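Local coordinates for uncharacterized protein (Staphylococcus aureus, PDB 4YBV) that probably hydrolyses thioesters, as a hot dog fold thioesterase that assembles from several copies of the same chain, at residues V29-K32 / V33-P36; G49-A52 / C53-S57. The protein carries 1 engineered substitution. All coordinates share one frame; numbering follows the deposited sequence.

How the interactions relate
Interactions 1 and 2 follow one another along the chain on the way into and through the central helix of the hot dog fold. Residues 29-36 form a turn in the loop that leaves strand 22-28, with its centre about 17 Å from the centre of the chain; residues 49-57 lie within helix 42-60, the centre of their contact about 5 Å from that of the chain. The two contacts do not touch: their centres are 22 Å apart and their nearest atoms about 11 Å. Both nevertheless meet the second subunit, interaction 1 through its peripheral loop and interaction 2 through Glu50 and Thr51 on the helix, so the connection from strand to helix takes part in subunit pairing at both places.

Interaction 1: residues V29-K32 / V33-P36; sequences VTDK and VKAP. Engineered in segment 33-36: Ala35 (natural residue Gln).
Thr30 and Val33 meet across a tight turn in the loop that joins strand 22-28 to the central helix 42-60 of the hot dog fold. Two successive i to i+3 backbone hydrogen bonds, typical of a short 3-10 turn, close it: Val33 N to Thr30 O at 3.1 Å and Lys34 N to Asp31 O at 3.2 Å. Val33 is buried; its chi1 of -69° turns CG1 away from the carbonyl carbon and leaves CG2 between the backbone N and the carbonyl carbon, from where it reaches back over the Thr30 backbone, 3.4 Å from Thr30 O. The same methyl meets Thr30 OG1 at 3.9 Å, the two side chains crossing at a slant, while Phe11 and Leu40 pack on Val33 from the same chain.

Lys34 runs out extended beyond CG. Its CG sits 3.2 Å from Thr30 O, its CD lies 4.0 Å from Asp31 OD1, and the Lys34 chain crosses the Val29 side chain at about a right angle, with CE 4.2 Å from Val29 CG1. Lys34 NZ also has a weak hydrogen bond to the carbonyl of Lys82. Lys32, bent at chi3, sends its NZ away from the turn to a hydrogen bond with Thr10 O, whereas its backbone O accepts one from Thr10 OG1 of the second subunit. His6 of that subunit packs on both Asp31 and Lys34. These two opposite charges would attract one another through space, but they stop short of a salt bridge, with Asp31 OD1 4.0 Å from Lys34 NZ.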
loop_
_atom_site.group_PDB
_atom_site.type_symbol
_atom_site.label_atom_id
_atom_site.label_comp_id
_atom_site.label_asym_id
_atom_site.label_seq_id
_atom_site.Cartn_x
_atom_site.Cartn_y
_atom_site.Cartn_z
ATOM N N VAL A 29 19.665 14.859 -8.045
ATOM C CA VAL A 29 19.973 14.218 -6.776
ATOM C C VAL A 29 21.090 15.022 -6.138
ATOM O O VAL A 29 22.252 14.899 -6.546
ATOM C CB VAL A 29 20.386 12.762 -6.965
ATOM C CG1 VAL A 29 20.767 12.128 -5.613
ATOM C CG2 VAL A 29 19.274 11.994 -7.633
ATOM N N THR A 30 20.734 15.864 -5.165
ATOM C CA THR A 30 21.698 16.736 -4.490
ATOM C C THR A 30 21.785 16.373 -3.007
ATOM O O THR A 30 20.967 15.596 -2.530
ATOM C CB THR A 30 21.307 18.224 -4.655
ATOM O OG1 THR A 30 20.062 18.479 -3.994
ATOM C CG2 THR A 30 21.154 18.570 -6.140
ATOM N N ASP A 31 22.789 16.907 -2.295
ATOM C CA ASP A 31 22.960 16.641 -0.865
ATOM C C ASP A 31 21.669 16.950 -0.123
ATOM O O ASP A 31 21.301 16.230 0.792
ATOM C CB ASP A 31 24.110 17.469 -0.260
ATOM C CG ASP A 31 25.491 17.032 -0.756
ATOM O OD1 ASP A 31 25.730 15.817 -0.952
ATOM O OD2 ASP A 31 26.340 17.922 -0.960
ATOM N N LYS A 32 21.000 18.032 -0.532
ATOM C CA LYS A 32 19.717 18.476 0.025
ATOM C C LYS A 32 18.611 17.419 0.113
ATOM O O LYS A 32 17.786 17.493 1.024
ATOM C CB LYS A 32 19.153 19.660 -0.793
ATOM C CG LYS A 32 19.385 21.025 -0.151
ATOM C CD LYS A 32 19.093 22.173 -1.125
ATOM C CE LYS A 32 17.648 22.226 -1.558
ATOM N NZ LYS A 32 17.467 23.260 -2.623
ATOM N N VAL A 33 18.572 16.474 -0.834
ATOM C CA VAL A 33 17.501 15.464 -0.880
ATOM C C VAL A 33 18.033 14.053 -0.620
ATOM O O VAL A 33 17.319 13.060 -0.818
ATOM C CB VAL A 33 16.752 15.488 -2.257
ATOM C CG1 VAL A 33 15.951 16.738 -2.398
ATOM C CG2 VAL A 33 17.727 15.373 -3.413
ATOM N N LYS A 34 19.281 13.937 -0.172
ATOM C CA LYS A 34 19.802 12.623 0.159
ATOM C C LYS A 34 19.354 12.199 1.583
ATOM O O LYS A 34 19.025 13.025 2.400
ATOM C CB LYS A 34 21.335 12.600 0.069
ATOM C CG LYS A 34 21.854 12.766 -1.326
ATOM C CD LYS A 34 23.379 12.608 -1.394
ATOM C CE LYS A 34 23.873 12.717 -2.852
ATOM N NZ LYS A 34 25.324 12.347 -2.948
ATOM N N ALA A 35 19.478 10.924 1.863
ATOM C CA ALA A 35 19.351 10.374 3.162
ATOM C C ALA A 35 20.800 10.596 3.655
ATOM O O ALA A 35 21.659 10.815 2.865
ATOM C CB ALA A 35 19.032 8.910 3.111
ATOM N N PRO A 36 21.076 10.483 4.942
ATOM C CA PRO A 36 22.451 10.696 5.418
ATOM C C PRO A 36 23.502 9.681 4.928
ATOM O O PRO A 36 24.687 9.974 4.995
ATOM C CB PRO A 36 22.307 10.626 6.939
ATOM C CG PRO A 36 20.894 11.017 7.190
ATOM C CD PRO A 36 20.123 10.410 6.059
#

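Interaction 2: residues G49-A52 / C53-S57; sequences GETA and CSLGS
Gly49, Glu50, Thr51 and Ala52 each offer the carbonyl oxygen to the backbone N four residues on, in regular alpha-helical i to i+4 hydrogen bonds of 2.9 to 3.0 Å; the straightest, Leu55 N to Thr51 O, has an N-H...O angle of 175°. One turn apart on the helix, Thr51 and Leu55 lie side by side and point the same way. Thr51 CG2 stands anti to its backbone N (chi1 -58° for OG1), which brings this methyl alongside Leu55 CD1 at 3.8 Å. Leu55 also leans back over the carbonyl that its own N-H uses, its CG coming to 3.3 Å from Thr51 O. Ile25 of strand 22-28 packs on Thr51, Ala52 and Leu55.

The rotation about CA-CB that places the methyl also sets Thr51 OG1 beside the backbone N, where it hydrogen-bonds back to Ala47 O one turn earlier and also pairs with His41 NE2 of the second subunit. Cys53 holds SG between its backbone N and carbonyl carbon (chi1 41°), folding the sulfur back along the preceding turn to 3.5 Å from Gly49 O. Trp102 and Ile104 of strand 99-107 pack on this cysteine. Ser54 CB rests 3.2 Å from Glu50 O, whose carbonyl takes the Ser54 N-H.

Glu50 extends away from the later turn, and its OE1 is hydrogen-bonded to His77 NE2 of the second subunit. Further on, Ser57 OG is gripped by His100 ND1 and Trp102 NE1. A long helix wrapped by an antiparallel sheet is the hallmark of the hot dog fold of the thioesterase superfamily.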
loop_
_atom_site.group_PDB
_atom_site.type_symbol
_atom_site.label_atom_id
_atom_site.label_comp_id
_atom_site.label_asym_id
_atom_site.label_seq_id
_atom_site.Cartn_x
_atom_site.Cartn_y
_atom_site.Cartn_z
ATOM N N GLY A 49 6.974 11.632 -7.032
ATOM C CA GLY A 49 5.818 10.871 -7.527
ATOM C C GLY A 49 4.441 11.472 -7.240
ATOM O O GLY A 49 3.552 11.581 -8.139
ATOM N N GLU A 50 4.227 11.869 -5.982
ATOM C CA GLU A 50 2.949 12.474 -5.613
ATOM C C GLU A 50 2.729 13.782 -6.377
ATOM O O GLU A 50 1.601 14.059 -6.834
ATOM C CB GLU A 50 2.832 12.726 -4.099
ATOM C CG GLU A 50 1.464 13.311 -3.744
ATOM C CD GLU A 50 0.999 13.025 -2.309
ATOM O OE1 GLU A 50 1.612 12.201 -1.601
ATOM O OE2 GLU A 50 0.009 13.648 -1.880
ATOM N N THR A 51 3.805 14.562 -6.532
ATOM C CA THR A 51 3.735 15.781 -7.354
ATOM C C THR A 51 3.284 15.431 -8.786
ATOM O O THR A 51 2.418 16.096 -9.359
ATOM C CB THR A 51 5.085 16.511 -7.401
ATOM O OG1 THR A 51 5.492 16.847 -6.051
ATOM C CG2 THR A 51 4.972 17.782 -8.248
ATOM N N ALA A 52 3.859 14.366 -9.336
ATOM C CA ALA A 52 3.565 13.991 -10.723
ATOM C C ALA A 52 2.100 13.639 -10.870
ATOM O O ALA A 52 1.436 14.121 -11.806
ATOM C CB ALA A 52 4.479 12.832 -11.191
ATOM N N CYS A 53 1.527 12.836 -9.961
ATOM C CA CYS A 53 0.140 12.525 -10.281
ATOM C C CYS A 53 -0.848 13.613 -9.819
ATOM O O CYS A 53 -1.941 13.725 -10.375
ATOM C CB CYS A 53 -0.283 11.149 -9.772
ATOM S SG CYS A 53 0.220 10.625 -8.209
ATOM N N SER A 54 -0.455 14.454 -8.872
ATOM C CA SER A 54 -1.209 15.680 -8.583
ATOM C C SER A 54 -1.309 16.622 -9.830
ATOM O O SER A 54 -2.410 17.078 -10.210
ATOM C CB SER A 54 -0.549 16.412 -7.398
ATOM O OG SER A 54 -1.253 17.588 -7.044
ATOM N N LEU A 55 -0.160 16.899 -10.458
ATOM C CA LEU A 55 -0.135 17.657 -11.710
ATOM C C LEU A 55 -0.991 16.984 -12.796
ATOM O O LEU A 55 -1.760 17.654 -13.486
ATOM C CB LEU A 55 1.296 17.821 -12.197
ATOM C CG LEU A 55 2.151 18.717 -11.308
ATOM C CD1 LEU A 55 3.603 18.638 -11.692
ATOM C CD2 LEU A 55 1.666 20.162 -11.321
ATOM N N GLY A 56 -0.850 15.669 -12.941
ATOM C CA GLY A 56 -1.646 14.937 -13.925
ATOM C C GLY A 56 -3.146 15.080 -13.742
ATOM O O GLY A 56 -3.890 15.425 -14.689
ATOM N N SER A 57 -3.605 14.825 -12.520
ATOM C CA SER A 57 -5.022 14.889 -12.266
ATOM C C SER A 57 -5.523 16.322 -12.439
ATOM O O SER A 57 -6.636 16.534 -12.954
ATOM C CB SER A 57 -5.361 14.352 -10.874
ATOM O OG SER A 57 -5.293 12.942 -10.870
#